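Serine/threonine protein phosphatase Stp1 (Streptococcus agalactiae, PDB 2PK0) removes phosphate from phosphoserine and phosphothreonine residues of proteins as a metal-dependent phosphatase of the PP2C family, with magnesium ions bound in its active site. Local coordinates at residues G49-E54 against K100-T105; D123-I128 against T138-L143. One frame throughout, in Å; residues are numbered along the deposited sequence.

Interaction 1 (G49-E54 against K100-T105)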
ATOM      1  N   GLY A  49      15.542  -5.525   2.033  1.00 48.23           N
ATOM      2  CA  GLY A  49      14.212  -5.153   1.577  1.00 45.67           C
ATOM      3  C   GLY A  49      13.188  -6.153   2.048  1.00 44.88           C
ATOM      4  O   GLY A  49      12.064  -5.767   2.377  1.00 45.07           O
ATOM      5  N   ASN A  50      13.590  -7.427   2.103  1.00 42.99           N
ATOM      6  CA  ASN A  50      12.726  -8.504   2.597  1.00 42.94           C
ATOM      7  C   ASN A  50      12.437  -8.371   4.080  1.00 40.80           C
ATOM      8  O   ASN A  50      11.287  -8.478   4.487  1.00 38.31           O
ATOM      9  CB  ASN A  50      13.337  -9.880   2.330  1.00 45.81           C
ATOM     10  CG  ASN A  50      13.717 -10.074   0.885  1.00 49.17           C
ATOM     11  OD1 ASN A  50      14.659  -9.456   0.398  1.00 51.24           O
ATOM     12  ND2 ASN A  50      12.983 -10.933   0.186  1.00 47.94           N
ATOM     13  N   ILE A  51      13.495  -8.127   4.859  1.00 40.46           N
ATOM     14  CA  ILE A  51      13.421  -7.972   6.309  1.00 40.56           C
ATOM     15  C   ILE A  51      12.521  -6.785   6.682  1.00 39.51           C
ATOM     16  O   ILE A  51      11.601  -6.932   7.466  1.00 38.71           O
ATOM     17  CB  ILE A  51      14.860  -7.852   6.951  1.00 42.96           C
ATOM     18  CG1 ILE A  51      15.576  -9.209   6.961  1.00 45.36           C
ATOM     19  CG2 ILE A  51      14.824  -7.337   8.378  1.00 39.24           C
ATOM     20  CD1 ILE A  51      14.980 -10.232   7.941  1.00 49.35           C
ATOM     21  N   ALA A  52      12.750  -5.637   6.060  1.00 39.05           N
ATOM     22  CA  ALA A  52      12.032  -4.417   6.410  1.00 37.60           C
ATOM     23  C   ALA A  52      10.534  -4.527   6.161  1.00 38.54           C
ATOM     24  O   ALA A  52       9.723  -4.102   7.001  1.00 40.46           O
ATOM     25  CB  ALA A  52      12.610  -3.224   5.654  1.00 36.37           C
ATOM     26  N   SER A  53      10.180  -5.107   5.012  1.00 37.10           N
ATOM     27  CA  SER A  53       8.782  -5.272   4.613  1.00 33.46           C
ATOM     28  C   SER A  53       8.061  -6.298   5.478  1.00 33.43           C
ATOM     29  O   SER A  53       6.991  -6.007   5.998  1.00 34.80           O
ATOM     30  CB  SER A  53       8.660  -5.610   3.121  1.00 31.92           C
ATOM     31  OG  SER A  53       9.189  -6.883   2.789  1.00 27.79           O
ATOM     32  N   GLU A  54       8.659  -7.470   5.670  1.00 34.16           N
ATOM     33  CA  GLU A  54       8.077  -8.461   6.572  1.00 35.51           C
ATOM     34  C   GLU A  54       8.055  -8.037   8.051  1.00 35.52           C
ATOM     35  O   GLU A  54       7.118  -8.368   8.767  1.00 36.33           O
ATOM     36  CB  GLU A  54       8.732  -9.833   6.405  1.00 35.98           C
ATOM     37  CG  GLU A  54       8.080 -10.924   7.252  1.00 39.78           C
ATOM     38  CD  GLU A  54       8.539 -12.312   6.889  1.00 43.37           C
ATOM     39  OE1 GLU A  54       9.351 -12.437   5.940  1.00 44.69           O
ATOM     40  OE2 GLU A  54       8.084 -13.275   7.553  1.00 44.22           O
ATOM     41  N   LYS A 100      22.821  -1.887   3.630  1.00 62.08           N
ATOM     42  CA  LYS A 100      22.863  -0.669   2.838  1.00 63.52           C
ATOM     43  C   LYS A 100      21.474  -0.299   2.326  1.00 60.02           C
ATOM     44  O   LYS A 100      20.889  -1.035   1.536  1.00 60.00           O
ATOM     45  CB  LYS A 100      23.818  -0.848   1.651  1.00 67.30           C
ATOM     46  CG  LYS A 100      25.167  -1.473   1.996  1.00 71.02           C
ATOM     47  CD  LYS A 100      25.972  -0.590   2.954  1.00 74.56           C
ATOM     48  CE  LYS A 100      27.470  -0.818   2.788  1.00 76.69           C
ATOM     49  NZ  LYS A 100      27.798  -2.265   2.626  1.00 77.68           N
ATOM     50  N   GLY A 101      20.954   0.829   2.800  1.00 56.85           N
ATOM     51  CA  GLY A 101      19.714   1.410   2.273  1.00 53.46           C
ATOM     52  C   GLY A 101      18.443   0.635   2.575  1.00 50.43           C
ATOM     53  O   GLY A 101      17.578   0.490   1.714  1.00 50.59           O
ATOM     54  N   MET A 102      18.338   0.125   3.798  1.00 47.37           N
ATOM     55  CA  MET A 102      17.160  -0.615   4.232  1.00 43.57           C
ATOM     56  C   MET A 102      15.976   0.304   4.465  1.00 43.65           C
ATOM     57  O   MET A 102      16.108   1.357   5.110  1.00 43.67           O
ATOM     58  CB  MET A 102      17.449  -1.359   5.526  1.00 43.64           C
ATOM     59  CG  MET A 102      16.259  -2.084   6.076  1.00 41.71           C
ATOM     60  SD  MET A 102      16.763  -3.540   6.962  1.00 42.66           S
ATOM     61  CE  MET A 102      16.675  -2.930   8.593  1.00 43.73           C
ATOM     62  N   GLY A 103      14.820  -0.092   3.938  1.00 40.15           N
ATOM     63  CA  GLY A 103      13.617   0.678   4.137  1.00 38.87           C
ATOM     64  C   GLY A 103      12.417   0.082   3.439  1.00 38.66           C
ATOM     65  O   GLY A 103      12.564  -0.790   2.578  1.00 39.15           O
ATOM     66  N   THR A 104      11.229   0.559   3.797  1.00 33.10           N
ATOM     67  CA  THR A 104      10.027   0.092   3.141  1.00 30.44           C
ATOM     68  C   THR A 104       8.966   1.177   2.945  1.00 28.32           C
ATOM     69  O   THR A 104       8.906   2.129   3.702  1.00 28.89           O
ATOM     70  CB  THR A 104       9.409  -1.114   3.877  1.00 31.35           C
ATOM     71  OG1 THR A 104       8.215  -1.505   3.194  1.00 33.28           O
ATOM     72  CG2 THR A 104       9.072  -0.771   5.311  1.00 29.00           C
ATOM     73  N   THR A 105       8.133   1.040   1.916  1.00 26.17           N
ATOM     74  CA  THR A 105       6.907   1.832   1.860  1.00 25.76           C
ATOM     75  C   THR A 105       5.894   1.226   2.835  1.00 25.82           C
ATOM     76  O   THR A 105       6.067   0.095   3.288  1.00 26.99           O
ATOM     77  CB  THR A 105       6.240   1.825   0.466  1.00 25.07           C
ATOM     78  OG1 THR A 105       5.645   0.545   0.220  1.00 22.57           O
ATOM     79  CG2 THR A 105       7.217   2.158  -0.623  1.00 25.11           C
TER
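Ala-52 presents its methyl group to the strand from the first turns of helix 48-64, and the apolar contacts gather around it. Its CB lies 3.8 Å from Met-102 CG and a similar distance from the carbonyl oxygen of Gly-103. Met-102 sets off with CG anti to its backbone N (chi1 177°), then bends at chi2 and chi3, which brings the thioether back toward the helix; SD ends 4.5 Å from Ile-51 CG2, a loose touch. Ile-90 and Leu-93 of helix 72-96 cover the same patch, Ile-90 meeting both Ala-52 and Met-102.

Thr-104 makes the second set of contacts, with its two branches spread over the helix backbone. CG2 sits 3.8 Å from Ala-52 O, a carbonyl that also accepts a hydrogen bond from Thr-56 OG1, one turn on, while OG1 comes within 4.1 Å of Ser-53 CA. The close spacing of the two backbones, 5.7 Å between Ser-53 CA and Thr-104 CA, goes with the small side chains at the crossing and with Gly-103, which has none. This is the alpha-beta layering of the PP2C fold, in which helices pack on the outer faces of a central beta-sandwich; here a helix covers the start of strand 103-112, and the side chain of Thr-104 lies about 7 Å from a bound magnesium ion.

No hydrogen bond joins the two segments, and each satisfies its hydroxyls elsewhere. Thr-104 OG1 donates to Thr-105 O at 2.7 Å, in the carbonyl plane and on a lone pair. Ser-53 OG, at chi1 67°, turns back over its own helix, 3.1 Å from Gly-49 O, and it also hydrogen-bonds the backbone oxygen of Gln-22.

Interaction 2 (D123-I128 against T138-L143)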
ATOM      1  N   ASP A 123       5.624   5.197  -2.330  1.00 28.18           N
ATOM      2  CA  ASP A 123       5.006   5.251  -3.655  1.00 29.16           C
ATOM      3  C   ASP A 123       4.051   4.083  -3.919  1.00 29.66           C
ATOM      4  O   ASP A 123       3.673   3.808  -5.058  1.00 30.97           O
ATOM      5  CB  ASP A 123       6.064   5.347  -4.768  1.00 30.09           C
ATOM      6  CG  ASP A 123       7.024   4.170  -4.785  1.00 33.55           C
ATOM      7  OD1 ASP A 123       7.018   3.360  -3.825  1.00 36.60           O
ATOM      8  OD2 ASP A 123       7.800   4.055  -5.767  1.00 34.95           O
ATOM      9  N   SER A 124       3.672   3.388  -2.860  1.00 28.74           N
ATOM     10  CA  SER A 124       2.578   2.443  -2.949  1.00 29.77           C
ATOM     11  C   SER A 124       1.273   3.239  -3.075  1.00 30.01           C
ATOM     12  O   SER A 124       1.235   4.441  -2.807  1.00 31.86           O
ATOM     13  CB  SER A 124       2.561   1.534  -1.728  1.00 29.58           C
ATOM     14  OG  SER A 124       3.639   0.624  -1.742  1.00 30.79           O
ATOM     15  N   ARG A 125       0.207   2.608  -3.534  1.00 29.11           N
ATOM     16  CA  ARG A 125      -0.988   3.376  -3.821  1.00 26.88           C
ATOM     17  C   ARG A 125      -2.243   2.755  -3.273  1.00 28.79           C
ATOM     18  O   ARG A 125      -2.289   1.546  -2.999  1.00 28.37           O
ATOM     19  CB  ARG A 125      -1.154   3.563  -5.312  1.00 27.72           C
ATOM     20  CG  ARG A 125      -0.038   4.313  -5.941  1.00 28.29           C
ATOM     21  CD  ARG A 125      -0.491   4.941  -7.185  1.00 30.48           C
ATOM     22  NE  ARG A 125       0.585   5.709  -7.776  1.00 32.46           N
ATOM     23  CZ  ARG A 125       0.662   5.958  -9.070  1.00 32.99           C
ATOM     24  NH1 ARG A 125      -0.279   5.478  -9.868  1.00 32.32           N
ATOM     25  NH2 ARG A 125       1.685   6.651  -9.560  1.00 33.18           N
ATOM     26  N   ILE A 126      -3.245   3.617  -3.088  1.00 28.09           N
ATOM     27  CA  ILE A 126      -4.590   3.232  -2.699  1.00 26.44           C
ATOM     28  C   ILE A 126      -5.573   3.937  -3.618  1.00 29.33           C
ATOM     29  O   ILE A 126      -5.486   5.162  -3.815  1.00 28.30           O
ATOM     30  CB  ILE A 126      -4.909   3.653  -1.273  1.00 25.26           C
ATOM     31  CG1 ILE A 126      -3.938   3.002  -0.292  1.00 25.30           C
ATOM     32  CG2 ILE A 126      -6.337   3.301  -0.910  1.00 18.23           C
ATOM     33  CD1 ILE A 126      -4.069   3.565   1.083  1.00 25.59           C
ATOM     34  N   GLY A 127      -6.497   3.166  -4.189  1.00 28.61           N
ATOM     35  CA  GLY A 127      -7.535   3.743  -5.014  1.00 29.49           C
ATOM     36  C   GLY A 127      -8.905   3.139  -4.796  1.00 30.22           C
ATOM     37  O   GLY A 127      -9.040   2.076  -4.209  1.00 32.98           O
ATOM     38  N   ILE A 128      -9.929   3.825  -5.268  1.00 29.96           N
ATOM     39  CA  ILE A 128     -11.266   3.266  -5.257  1.00 32.50           C
ATOM     40  C   ILE A 128     -11.734   3.157  -6.686  1.00 31.48           C
ATOM     41  O   ILE A 128     -11.555   4.079  -7.476  1.00 29.20           O
ATOM     42  CB  ILE A 128     -12.267   4.135  -4.445  1.00 33.22           C
ATOM     43  CG1 ILE A 128     -11.991   4.023  -2.950  1.00 32.32           C
ATOM     44  CG2 ILE A 128     -13.722   3.725  -4.715  1.00 33.30           C
ATOM     45  CD1 ILE A 128     -12.645   5.103  -2.175  1.00 31.58           C
ATOM     46  N   THR A 138      -4.051   8.472  -2.736  1.00 32.59           N
ATOM     47  CA  THR A 138      -2.758   8.801  -2.150  1.00 31.44           C
ATOM     48  C   THR A 138      -1.909   9.570  -3.138  1.00 31.67           C
ATOM     49  O   THR A 138      -2.186   9.594  -4.325  1.00 31.58           O
ATOM     50  CB  THR A 138      -1.965   7.545  -1.778  1.00 30.16           C
ATOM     51  OG1 THR A 138      -1.867   6.698  -2.925  1.00 30.13           O
ATOM     52  CG2 THR A 138      -2.647   6.782  -0.662  1.00 29.72           C
ATOM     53  N   SER A 139      -0.865  10.208  -2.644  1.00 31.33           N
ATOM     54  CA  SER A 139       0.036  10.914  -3.523  1.00 30.93           C
ATOM     55  C   SER A 139       1.412  10.310  -3.305  1.00 29.63           C
ATOM     56  O   SER A 139       1.822  10.129  -2.165  1.00 29.13           O
ATOM     57  CB  SER A 139       0.012  12.414  -3.212  1.00 31.87           C
ATOM     58  OG  SER A 139       0.950  13.114  -4.014  1.00 35.14           O
ATOM     59  N   ASP A 140       2.090   9.956  -4.394  1.00 29.70           N
ATOM     60  CA  ASP A 140       3.391   9.307  -4.324  1.00 31.55           C
ATOM     61  C   ASP A 140       4.372  10.227  -3.587  1.00 33.10           C
ATOM     62  O   ASP A 140       4.435  11.412  -3.883  1.00 34.62           O
ATOM     63  CB  ASP A 140       3.925   9.007  -5.736  1.00 33.32           C
ATOM     64  CG  ASP A 140       3.301   7.752  -6.375  1.00 34.90           C
ATOM     65  OD1 ASP A 140       2.416   7.134  -5.757  1.00 39.03           O
ATOM     66  OD2 ASP A 140       3.698   7.379  -7.510  1.00 32.19           O
ATOM     67  N   HIS A 141       5.108   9.710  -2.606  1.00 29.86           N
ATOM     68  CA  HIS A 141       6.175  10.508  -2.026  1.00 28.27           C
ATOM     69  C   HIS A 141       7.415  10.346  -2.871  1.00 29.44           C
ATOM     70  O   HIS A 141       8.255   9.501  -2.609  1.00 30.82           O
ATOM     71  CB  HIS A 141       6.428  10.140  -0.572  1.00 25.59           C
ATOM     72  CG  HIS A 141       5.238  10.364   0.294  1.00 21.75           C
ATOM     73  ND1 HIS A 141       4.859   9.488   1.283  1.00 22.21           N
ATOM     74  CD2 HIS A 141       4.308  11.346   0.283  1.00 20.20           C
ATOM     75  CE1 HIS A 141       3.748   9.922   1.853  1.00 21.51           C
ATOM     76  NE2 HIS A 141       3.393  11.051   1.266  1.00 22.31           N
ATOM     77  N   SER A 142       7.510  11.171  -3.899  1.00 31.01           N
ATOM     78  CA  SER A 142       8.501  10.995  -4.932  1.00 33.11           C
ATOM     79  C   SER A 142       9.118  12.333  -5.233  1.00 34.51           C
ATOM     80  O   SER A 142       8.616  13.368  -4.790  1.00 35.31           O
ATOM     81  CB  SER A 142       7.829  10.479  -6.208  1.00 34.64           C
ATOM     82  OG  SER A 142       7.040  11.492  -6.824  1.00 33.93           O
ATOM     83  N   LEU A 143      10.196  12.308  -6.007  1.00 35.00           N
ATOM     84  CA  LEU A 143      10.890  13.520  -6.406  1.00 37.22           C
ATOM     85  C   LEU A 143      10.029  14.413  -7.285  1.00 37.10           C
ATOM     86  O   LEU A 143       9.933  15.617  -7.009  1.00 38.30           O
ATOM     87  CB  LEU A 143      12.214  13.181  -7.102  1.00 39.95           C
ATOM     88  CG  LEU A 143      13.339  14.217  -7.197  1.00 40.69           C
ATOM     89  CD1 LEU A 143      14.665  13.522  -7.019  1.00 44.65           C
ATOM     90  CD2 LEU A 143      13.332  14.935  -8.512  1.00 40.14           C
TER
HETATM   91  O   HOH W   1       3.927   4.690  -7.347  1.00 27.02           O
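Asp-140 OD2 is gripped by two donors: a water at 2.7 Å and Arg-125 NH2 at 3.0 Å. The same water gives its other proton to Asp-123 O, bridging the two segments. Arg-125 holds the carboxylate side-on, one nitrogen to each oxygen, with NE donating to Asp-140 OD1 at 3.1 Å. Both N-H bonds are nearly straight and both oxygens lie close to the guanidinium plane, but the carboxylate is turned 38° from it. OD1 is met on its syn side, and with this twist the donor sits somewhat out of the carboxylate plane; OD2 is met from above that plane. An extended run from CG to NE carries the arginine head to the acid.

Further along, Thr-138 faces strand 125-130. Its OG1 takes a weak bond from Ile-126 N at 3.4 Å, while CG2 rests 3.9 Å from both CB and CD1 of Ile-126, the two side chains meeting at about a right angle. These contacts tie the loop that follows strand 133-136 back onto strand 125-130, its partner in the hairpin. Beyond Asp-140, the ring of His-141 stacks on His-120 and its NE2 hydrogen-bonds Asp-180.

The side chain of Asp-123 lies about 6 Å from a bound magnesium ion, close to Asp-197 of the metal site. Asp-123 OD2 is also 5.6 Å from Asp-140 OD2, so the positive charge of Arg-125 would be expected to keep Asp-140 ionised and to ease the crowding of negative charge.

Interaction 1 closes along the chain before interaction 2 opens, and their centres lie 18 Å apart. They meet at their ends: Thr-105 OG1 probably hydrogen-bonds Ser-124 OG at 2.8 Å, and Thr-105 CG2 packs 3.4 Å from Asp-123 OD1. The strand of each contact lies in a different sheet of the sandwich. Strand 103-112 is the middle strand of one, beside strand 35-43, which carries the magnesium ligand Asp-41; strand 125-130 belongs to the other, beside strand 191-195, which leads toward the ligand Asp-197. Interaction 1 places a helix over the first sheet, interaction 2 fastens a loop to the second, and their meeting point lies near the metal end of the fold.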